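Local coordinates for protein monovalent Na+/H+ antiporter subunit A (Dietzia sp. DQ12-45-1b, PDB 7D3U) that probably takes part in exchanging sodium ions for protons across the cell membrane as a large subunit of the Mrp antiporter complex, at residues V626-A637 against Q652-I663; G820-I831 against V897-M906. One frame throughout, in Å; residues are numbered along the deposited sequence.

Interaction 1: residues V626-A637 against Q652-I663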
loop_
_atom_site.group_PDB
_atom_site.type_symbol
_atom_site.label_atom_id
_atom_site.label_comp_id
_atom_site.label_asym_id
_atom_site.label_seq_id
_atom_site.Cartn_x
_atom_site.Cartn_y
_atom_site.Cartn_z
ATOM N N VAL B 626 -30.836 -4.898 -6.901
ATOM C CA VAL B 626 -30.573 -6.185 -6.262
ATOM C C VAL B 626 -31.316 -7.307 -6.981
ATOM O O VAL B 626 -30.815 -8.438 -7.066
ATOM C CB VAL B 626 -30.916 -6.140 -4.760
ATOM C CG1 VAL B 626 -32.402 -5.982 -4.538
ATOM C CG2 VAL B 626 -30.428 -7.401 -4.078
ATOM N N ALA B 627 -32.497 -7.022 -7.531
ATOM C CA ALA B 627 -33.173 -8.028 -8.344
ATOM C C ALA B 627 -32.350 -8.367 -9.580
ATOM O O ALA B 627 -32.209 -9.541 -9.943
ATOM C CB ALA B 627 -34.565 -7.540 -8.735
ATOM N N ASN B 628 -31.769 -7.353 -10.223
ATOM C CA ASN B 628 -30.918 -7.611 -11.376
ATOM C C ASN B 628 -29.615 -8.287 -10.973
ATOM O O ASN B 628 -29.035 -9.023 -11.772
ATOM C CB ASN B 628 -30.643 -6.310 -12.121
ATOM C CG ASN B 628 -31.850 -5.818 -12.883
ATOM O OD1 ASN B 628 -32.177 -4.633 -12.855
ATOM N ND2 ASN B 628 -32.526 -6.732 -13.569
ATOM N N VAL B 629 -29.149 -8.068 -9.744
ATOM C CA VAL B 629 -27.977 -8.792 -9.262
ATOM C C VAL B 629 -28.296 -10.272 -9.115
ATOM O O VAL B 629 -27.510 -11.135 -9.522
ATOM C CB VAL B 629 -27.477 -8.188 -7.939
ATOM C CG1 VAL B 629 -26.762 -9.239 -7.106
ATOM C CG2 VAL B 629 -26.560 -7.022 -8.216
ATOM N N GLY B 630 -29.452 -10.587 -8.534
ATOM C CA GLY B 630 -29.881 -11.975 -8.478
ATOM C C GLY B 630 -30.042 -12.586 -9.857
ATOM O O GLY B 630 -29.695 -13.749 -10.081
ATOM N N ILE B 631 -30.550 -11.802 -10.808
ATOM C CA ILE B 631 -30.752 -12.313 -12.159
ATOM C C ILE B 631 -29.417 -12.561 -12.849
ATOM O O ILE B 631 -29.245 -13.562 -13.553
ATOM C CB ILE B 631 -31.636 -11.348 -12.961
ATOM C CG1 ILE B 631 -33.094 -11.537 -12.563
ATOM C CG2 ILE B 631 -31.459 -11.562 -14.455
ATOM C CD1 ILE B 631 -34.005 -10.592 -13.249
ATOM N N VAL B 632 -28.452 -11.661 -12.665
ATOM C CA VAL B 632 -27.131 -11.861 -13.248
ATOM C C VAL B 632 -26.443 -13.054 -12.600
ATOM O O VAL B 632 -25.731 -13.811 -13.267
ATOM C CB VAL B 632 -26.295 -10.574 -13.130
ATOM C CG1 VAL B 632 -24.828 -10.859 -13.385
ATOM C CG2 VAL B 632 -26.802 -9.536 -14.109
ATOM N N GLY B 633 -26.656 -13.256 -11.301
ATOM C CA GLY B 633 -26.127 -14.447 -10.656
ATOM C C GLY B 633 -26.719 -15.722 -11.225
ATOM O O GLY B 633 -26.003 -16.697 -11.467
ATOM N N PHE B 634 -28.031 -15.727 -11.463
ATOM C CA PHE B 634 -28.662 -16.896 -12.067
ATOM C C PHE B 634 -28.164 -17.121 -13.489
ATOM O O PHE B 634 -27.941 -18.265 -13.902
ATOM C CB PHE B 634 -30.180 -16.739 -12.055
ATOM C CG PHE B 634 -30.852 -17.479 -10.944
ATOM C CD1 PHE B 634 -30.981 -16.906 -9.694
ATOM C CD2 PHE B 634 -31.353 -18.749 -11.148
ATOM C CE1 PHE B 634 -31.601 -17.584 -8.670
ATOM C CE2 PHE B 634 -31.974 -19.432 -10.127
ATOM C CZ PHE B 634 -32.097 -18.850 -8.887
ATOM N N ALA B 635 -27.984 -16.043 -14.253
ATOM C CA ALA B 635 -27.481 -16.178 -15.613
ATOM C C ALA B 635 -26.042 -16.668 -15.628
ATOM O O ALA B 635 -25.662 -17.440 -16.509
ATOM C CB ALA B 635 -27.596 -14.849 -16.355
ATOM N N MET B 636 -25.235 -16.260 -14.648
ATOM C CA MET B 636 -23.869 -16.761 -14.566
ATOM C C MET B 636 -23.836 -18.216 -14.122
ATOM O O MET B 636 -22.956 -18.971 -14.543
ATOM C CB MET B 636 -23.049 -15.896 -13.614
ATOM C CG MET B 636 -22.703 -14.536 -14.177
ATOM S SD MET B 636 -21.292 -14.623 -15.284
ATOM C CE MET B 636 -20.069 -15.308 -14.177
ATOM N N ALA B 637 -24.782 -18.629 -13.278
ATOM C CA ALA B 637 -24.885 -20.044 -12.942
ATOM C C ALA B 637 -25.270 -20.868 -14.163
ATOM O O ALA B 637 -24.706 -21.943 -14.401
ATOM C CB ALA B 637 -25.895 -20.244 -11.818
ATOM N N GLN B 652 -22.147 -20.961 -7.590
ATOM C CA GLN B 652 -22.570 -19.654 -8.076
ATOM C C GLN B 652 -24.009 -19.358 -7.681
ATOM O O GLN B 652 -24.317 -18.246 -7.242
ATOM C CB GLN B 652 -22.403 -19.579 -9.591
ATOM C CG GLN B 652 -22.915 -18.292 -10.198
ATOM C CD GLN B 652 -22.389 -17.069 -9.483
ATOM O OE1 GLN B 652 -23.154 -16.295 -8.912
ATOM N NE2 GLN B 652 -21.076 -16.886 -9.513
ATOM N N LEU B 653 -24.902 -20.337 -7.830
ATOM C CA LEU B 653 -26.279 -20.165 -7.373
ATOM C C LEU B 653 -26.322 -19.813 -5.892
ATOM O O LEU B 653 -26.996 -18.857 -5.478
ATOM C CB LEU B 653 -27.079 -21.441 -7.633
ATOM C CG LEU B 653 -27.656 -21.645 -9.030
ATOM C CD1 LEU B 653 -28.373 -22.976 -9.111
ATOM C CD2 LEU B 653 -28.597 -20.509 -9.372
ATOM N N LEU B 654 -25.602 -20.583 -5.075
ATOM C CA LEU B 654 -25.666 -20.375 -3.633
ATOM C C LEU B 654 -25.051 -19.040 -3.230
ATOM O O LEU B 654 -25.575 -18.350 -2.348
ATOM C CB LEU B 654 -24.981 -21.534 -2.919
ATOM C CG LEU B 654 -25.730 -22.852 -3.082
ATOM C CD1 LEU B 654 -24.945 -23.994 -2.485
ATOM C CD2 LEU B 654 -27.094 -22.744 -2.433
ATOM N N VAL B 655 -23.949 -18.648 -3.871
ATOM C CA VAL B 655 -23.332 -17.365 -3.566
ATOM C C VAL B 655 -24.222 -16.223 -4.029
ATOM O O VAL B 655 -24.287 -15.178 -3.377
ATOM C CB VAL B 655 -21.927 -17.298 -4.192
ATOM C CG1 VAL B 655 -21.466 -15.862 -4.349
ATOM C CG2 VAL B 655 -20.946 -18.074 -3.340
ATOM N N GLU B 656 -24.955 -16.410 -5.127
ATOM C CA GLU B 656 -25.902 -15.389 -5.553
ATOM C C GLU B 656 -27.009 -15.207 -4.527
ATOM O O GLU B 656 -27.373 -14.074 -4.193
ATOM C CB GLU B 656 -26.489 -15.749 -6.917
ATOM C CG GLU B 656 -27.671 -14.891 -7.329
ATOM C CD GLU B 656 -28.998 -15.545 -7.011
ATOM O OE1 GLU B 656 -28.990 -16.626 -6.391
ATOM O OE2 GLU B 656 -30.048 -14.978 -7.380
ATOM N N VAL B 657 -27.552 -16.308 -4.002
ATOM C CA VAL B 657 -28.627 -16.161 -3.022
ATOM C C VAL B 657 -28.093 -15.555 -1.725
ATOM O O VAL B 657 -28.743 -14.697 -1.111
ATOM C CB VAL B 657 -29.354 -17.501 -2.788
ATOM C CG1 VAL B 657 -28.668 -18.352 -1.736
ATOM C CG2 VAL B 657 -30.795 -17.249 -2.392
ATOM N N LEU B 658 -26.881 -15.940 -1.315
ATOM C CA LEU B 658 -26.330 -15.432 -0.067
ATOM C C LEU B 658 -25.765 -14.026 -0.196
ATOM O O LEU B 658 -25.500 -13.392 0.828
ATOM C CB LEU B 658 -25.251 -16.375 0.461
ATOM C CG LEU B 658 -25.800 -17.656 1.084
ATOM C CD1 LEU B 658 -24.679 -18.496 1.649
ATOM C CD2 LEU B 658 -26.815 -17.325 2.162
ATOM N N THR B 659 -25.563 -13.529 -1.412
ATOM C CA THR B 659 -25.237 -12.122 -1.576
ATOM C C THR B 659 -26.481 -11.275 -1.778
ATOM O O THR B 659 -26.492 -10.109 -1.381
ATOM C CB THR B 659 -24.257 -11.920 -2.740
ATOM O OG1 THR B 659 -23.674 -10.614 -2.651
ATOM C CG2 THR B 659 -24.950 -12.058 -4.082
ATOM N N VAL B 660 -27.550 -11.845 -2.342
ATOM C CA VAL B 660 -28.818 -11.129 -2.399
ATOM C C VAL B 660 -29.363 -10.913 -0.995
ATOM O O VAL B 660 -29.863 -9.830 -0.668
ATOM C CB VAL B 660 -29.819 -11.884 -3.291
ATOM C CG1 VAL B 660 -31.243 -11.491 -2.948
ATOM C CG2 VAL B 660 -29.532 -11.608 -4.752
ATOM N N VAL B 661 -29.255 -11.929 -0.135
ATOM C CA VAL B 661 -29.713 -11.780 1.245
ATOM C C VAL B 661 -28.950 -10.662 1.949
ATOM O O VAL B 661 -29.542 -9.820 2.636
ATOM C CB VAL B 661 -29.585 -13.116 1.997
ATOM C CG1 VAL B 661 -29.774 -12.904 3.485
ATOM C CG2 VAL B 661 -30.600 -14.110 1.475
ATOM N N VAL B 662 -27.628 -10.620 1.774
ATOM C CA VAL B 662 -26.828 -9.613 2.464
ATOM C C VAL B 662 -27.084 -8.226 1.886
ATOM O O VAL B 662 -27.142 -7.232 2.623
ATOM C CB VAL B 662 -25.338 -9.991 2.410
ATOM C CG1 VAL B 662 -24.484 -8.869 2.966
ATOM C CG2 VAL B 662 -25.097 -11.266 3.192
ATOM N N ILE B 663 -27.244 -8.127 0.563
ATOM C CA ILE B 663 -27.552 -6.833 -0.033
ATOM C C ILE B 663 -28.905 -6.338 0.452
ATOM O O ILE B 663 -29.088 -5.140 0.670
ATOM C CB ILE B 663 -27.489 -6.903 -1.570
ATOM C CG1 ILE B 663 -26.049 -7.092 -2.037
ATOM C CG2 ILE B 663 -28.024 -5.628 -2.182
ATOM C CD1 ILE B 663 -25.880 -7.004 -3.534
#

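Interaction 2: residues G820-I831 against V897-M906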
loop_
_atom_site.group_PDB
_atom_site.type_symbol
_atom_site.label_atom_id
_atom_site.label_comp_id
_atom_site.label_asym_id
_atom_site.label_seq_id
_atom_site.Cartn_x
_atom_site.Cartn_y
_atom_site.Cartn_z
ATOM N N GLY B 820 -17.761 -29.214 -0.100
ATOM C CA GLY B 820 -17.965 -28.574 1.185
ATOM C C GLY B 820 -18.446 -27.142 1.118
ATOM O O GLY B 820 -19.138 -26.668 2.024
ATOM N N PHE B 821 -18.146 -26.457 0.016
ATOM C CA PHE B 821 -18.561 -25.068 -0.112
ATOM C C PHE B 821 -20.026 -24.960 -0.481
ATOM O O PHE B 821 -20.748 -24.138 0.087
ATOM C CB PHE B 821 -17.710 -24.345 -1.152
ATOM C CG PHE B 821 -16.323 -24.046 -0.688
ATOM C CD1 PHE B 821 -16.069 -22.933 0.092
ATOM C CD2 PHE B 821 -15.273 -24.878 -1.025
ATOM C CE1 PHE B 821 -14.793 -22.655 0.522
ATOM C CE2 PHE B 821 -13.998 -24.604 -0.597
ATOM C CZ PHE B 821 -13.758 -23.494 0.180
ATOM N N ASN B 822 -20.480 -25.783 -1.421
ATOM C CA ASN B 822 -21.905 -25.854 -1.704
ATOM C C ASN B 822 -22.668 -26.377 -0.496
ATOM O O ASN B 822 -23.752 -25.876 -0.175
ATOM C CB ASN B 822 -22.129 -26.726 -2.934
ATOM C CG ASN B 822 -21.110 -26.454 -4.022
ATOM O OD1 ASN B 822 -21.352 -25.659 -4.925
ATOM N ND2 ASN B 822 -19.950 -27.089 -3.923
ATOM N N SER B 823 -22.098 -27.359 0.205
ATOM C CA SER B 823 -22.703 -27.850 1.439
ATOM C C SER B 823 -22.888 -26.730 2.452
ATOM O O SER B 823 -23.921 -26.658 3.127
ATOM C CB SER B 823 -21.840 -28.955 2.039
ATOM O OG SER B 823 -22.194 -30.219 1.521
ATOM N N ALA B 824 -21.898 -25.849 2.577
ATOM C CA ALA B 824 -21.972 -24.811 3.597
ATOM C C ALA B 824 -22.854 -23.648 3.165
ATOM O O ALA B 824 -23.565 -23.066 3.990
ATOM C CB ALA B 824 -20.568 -24.324 3.937
ATOM N N LEU B 825 -22.830 -23.291 1.882
ATOM C CA LEU B 825 -23.681 -22.204 1.422
ATOM C C LEU B 825 -25.147 -22.620 1.387
ATOM O O LEU B 825 -26.032 -21.781 1.585
ATOM C CB LEU B 825 -23.216 -21.716 0.052
ATOM C CG LEU B 825 -21.763 -21.242 -0.051
ATOM C CD1 LEU B 825 -21.288 -21.270 -1.492
ATOM C CD2 LEU B 825 -21.580 -19.860 0.543
ATOM N N ILE B 826 -25.431 -23.910 1.182
ATOM C CA ILE B 826 -26.815 -24.370 1.261
ATOM C C ILE B 826 -27.309 -24.473 2.694
ATOM O O ILE B 826 -28.511 -24.666 2.912
ATOM C CB ILE B 826 -26.978 -25.722 0.541
ATOM C CG1 ILE B 826 -28.374 -25.837 -0.066
ATOM C CG2 ILE B 826 -26.720 -26.869 1.488
ATOM C CD1 ILE B 826 -28.607 -27.139 -0.781
ATOM N N GLY B 827 -26.421 -24.345 3.674
ATOM C CA GLY B 827 -26.828 -24.229 5.060
ATOM C C GLY B 827 -26.936 -22.769 5.441
ATOM O O GLY B 827 -27.748 -22.384 6.286
ATOM N N GLY B 828 -26.104 -21.942 4.811
ATOM C CA GLY B 828 -26.279 -20.505 4.936
ATOM C C GLY B 828 -27.620 -20.048 4.396
ATOM O O GLY B 828 -28.239 -19.127 4.934
ATOM N N ALA B 829 -28.089 -20.686 3.323
ATOM C CA ALA B 829 -29.433 -20.409 2.831
ATOM C C ALA B 829 -30.484 -20.794 3.867
ATOM O O ALA B 829 -31.490 -20.096 4.034
ATOM C CB ALA B 829 -29.677 -21.147 1.515
ATOM N N GLY B 830 -30.260 -21.894 4.587
ATOM C CA GLY B 830 -31.172 -22.255 5.660
ATOM C C GLY B 830 -31.144 -21.257 6.801
ATOM O O GLY B 830 -32.171 -20.985 7.428
ATOM N N ILE B 831 -29.968 -20.703 7.089
ATOM C CA ILE B 831 -29.867 -19.663 8.108
ATOM C C ILE B 831 -30.611 -18.410 7.662
ATOM O O ILE B 831 -31.280 -17.746 8.464
ATOM C CB ILE B 831 -28.389 -19.374 8.422
ATOM C CG1 ILE B 831 -27.871 -20.368 9.460
ATOM C CG2 ILE B 831 -28.203 -17.951 8.910
ATOM C CD1 ILE B 831 -26.420 -20.721 9.286
ATOM N N VAL B 897 -14.226 -26.715 6.534
ATOM C CA VAL B 897 -14.633 -25.575 5.716
ATOM C C VAL B 897 -16.137 -25.344 5.831
ATOM O O VAL B 897 -16.606 -24.200 5.759
ATOM C CB VAL B 897 -14.188 -25.759 4.254
ATOM C CG1 VAL B 897 -14.829 -26.980 3.636
ATOM C CG2 VAL B 897 -14.511 -24.522 3.443
ATOM N N TYR B 898 -16.912 -26.411 6.039
ATOM C CA TYR B 898 -18.342 -26.274 6.281
ATOM C C TYR B 898 -18.602 -25.442 7.525
ATOM O O TYR B 898 -19.387 -24.486 7.497
ATOM C CB TYR B 898 -18.965 -27.663 6.421
ATOM C CG TYR B 898 -20.438 -27.663 6.734
ATOM C CD1 TYR B 898 -21.369 -27.340 5.764
ATOM C CD2 TYR B 898 -20.898 -27.991 8.000
ATOM C CE1 TYR B 898 -22.716 -27.337 6.043
ATOM C CE2 TYR B 898 -22.245 -27.993 8.289
ATOM C CZ TYR B 898 -23.150 -27.665 7.305
ATOM O OH TYR B 898 -24.497 -27.664 7.582
ATOM N N LEU B 899 -17.943 -25.793 8.631
ATOM C CA LEU B 899 -18.094 -25.024 9.861
ATOM C C LEU B 899 -17.657 -23.580 9.661
ATOM O O LEU B 899 -18.315 -22.654 10.146
ATOM C CB LEU B 899 -17.293 -25.672 10.988
ATOM C CG LEU B 899 -17.720 -27.062 11.461
ATOM C CD1 LEU B 899 -16.744 -27.626 12.476
ATOM C CD2 LEU B 899 -19.120 -27.010 12.042
ATOM N N ALA B 900 -16.560 -23.365 8.933
ATOM C CA ALA B 900 -16.066 -22.006 8.735
ATOM C C ALA B 900 -17.085 -21.153 7.990
ATOM O O ALA B 900 -17.460 -20.066 8.449
ATOM C CB ALA B 900 -14.736 -22.034 7.986
ATOM N N VAL B 901 -17.555 -21.636 6.838
ATOM C CA VAL B 901 -18.500 -20.857 6.042
ATOM C C VAL B 901 -19.815 -20.678 6.794
ATOM O O VAL B 901 -20.453 -19.619 6.712
ATOM C CB VAL B 901 -18.714 -21.516 4.670
ATOM C CG1 VAL B 901 -19.679 -20.701 3.827
ATOM C CG2 VAL B 901 -17.389 -21.699 3.953
ATOM N N LEU B 902 -20.239 -21.698 7.544
ATOM C CA LEU B 902 -21.477 -21.580 8.303
ATOM C C LEU B 902 -21.359 -20.508 9.377
ATOM O O LEU B 902 -22.287 -19.717 9.579
ATOM C CB LEU B 902 -21.840 -22.925 8.924
ATOM C CG LEU B 902 -23.328 -23.260 8.986
ATOM C CD1 LEU B 902 -23.997 -22.935 7.662
ATOM C CD2 LEU B 902 -23.528 -24.720 9.345
ATOM N N GLY B 903 -20.222 -20.462 10.072
ATOM C CA GLY B 903 -20.016 -19.415 11.058
ATOM C C GLY B 903 -19.954 -18.037 10.431
ATOM O O GLY B 903 -20.441 -17.061 11.006
ATOM N N VAL B 904 -19.371 -17.939 9.235
ATOM C CA VAL B 904 -19.312 -16.650 8.552
ATOM C C VAL B 904 -20.712 -16.166 8.200
ATOM O O VAL B 904 -21.050 -14.992 8.400
ATOM C CB VAL B 904 -18.422 -16.742 7.303
ATOM C CG1 VAL B 904 -18.443 -15.426 6.546
ATOM C CG2 VAL B 904 -17.018 -17.104 7.705
ATOM N N ILE B 905 -21.548 -17.060 7.667
ATOM C CA ILE B 905 -22.915 -16.670 7.330
ATOM C C ILE B 905 -23.692 -16.313 8.590
ATOM O O ILE B 905 -24.466 -15.349 8.607
ATOM C CB ILE B 905 -23.617 -17.781 6.528
ATOM C CG1 ILE B 905 -22.814 -18.124 5.275
ATOM C CG2 ILE B 905 -25.017 -17.346 6.141
ATOM C CD1 ILE B 905 -22.481 -16.928 4.420
ATOM N N MET B 906 -23.503 -17.084 9.665
ATOM C CA MET B 906 -24.162 -16.772 10.928
ATOM C C MET B 906 -23.794 -15.376 11.409
ATOM O O MET B 906 -24.661 -14.606 11.833
ATOM C CB MET B 906 -23.795 -17.814 11.983
ATOM C CG MET B 906 -24.628 -19.074 11.926
ATOM S SD MET B 906 -23.781 -20.489 12.649
ATOM C CE MET B 906 -25.126 -21.665 12.751
#

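Interaction 1: residues V626-A637 against Q652-I663
Glu656 OE2 lies in plane at the edge of the Phe634 ring, 3.2 Å from CD1. The C-H rim of an aromatic ring can lie against a carboxyl oxygen, and the carboxyl plane here stands at 90° to the ring. The acid gets there with CG anti to its backbone N (chi1 169°) and a bend at chi2 that swings the carboxyl group over to the ring edge. Leu653 covers one ring face in a CH-pi contact, its CD2 3.8 Å from the Phe634 centroid. Putting an alanine at Phe634 would probably strip that methyl of its aromatic cover and leave the carboxyl group without its C-H edge. Gly633, lacking CB, lets Glu656 CG approach its CA to 3.7 Å. Ala637 CB rests on Leu653 CG, while at the other end Val626 and Ile663 lie alongside each other, running opposite ways, CG2 to CG2 at 3.5 Å. The two helices form an antiparallel hairpin, with segment axes 8.6 Å apart at 173°. Subunit F flanks it with Phe39 beside the Phe634 ring, subunit C packs on Val629 and Met636, and helix 603-617 touches Val629 through Met616.

Interaction 2: residues G820-I831 against V897-M906
Val901 meets helix 821-831 with every atom from CB outward. Its CB lies 3.4 Å from Ala824 CB, an approach that a small methyl allows. CG1, anti to the backbone N (chi1 -179°), runs on past that methyl to Leu825 CD2 at 3.9 Å. CG2 branches the other way and comes within 4.3 Å of Phe821 CD1. One turn earlier Val897 CG2 sits over a face of the same ring, 3.8 Å from the Phe821 centroid, as a CH-pi contact. These two predicted transmembrane helices of the MnhB-related region run in the same direction, inclined at a crossing angle of -29°, and Leu902 acts as a knob in a hole made by Ala824, Gly827, Gly828 and Ile831, with CD1 3.7 Å from Gly828 N. Ala824 and the two glycines leave room for that branched knob. Around Gly827 helix 821-831 is kinked, and Ala824 O accepts from both Gly827 N and Gly828 N. Tyr898 turns its ring edge to the backbone, CE1 3.2 Å from Ser823 O. Gly828, bare of CB, accepts Ile905 CG2 against its CA. Met906, its chain extended beyond CG, offers CG to Ile831 CD1 at 3.6 Å, the two chains crossing at about a right angle.

From the N terminus, interaction 1 comes first: helix 622-642 turns back into helix 646-667, and the contact closes a short loop of 14 residues within the MbhD-related region. The chain then passes through several helices, among them 682-701, 739-762 and 789-812, before interaction 2 opens in the MnhB-related region. That contact closes a longer loop of 65 residues, holding helix 850-866 and the strand pair 880-882 and 885-887. The loops follow in series, neither nesting nor crossing. Yet their centres are only 16 Å apart, because helix 646-667 packs against helix 821-837: Leu654 and Leu658 meet Leu825, joining the two regions into one helical bundle.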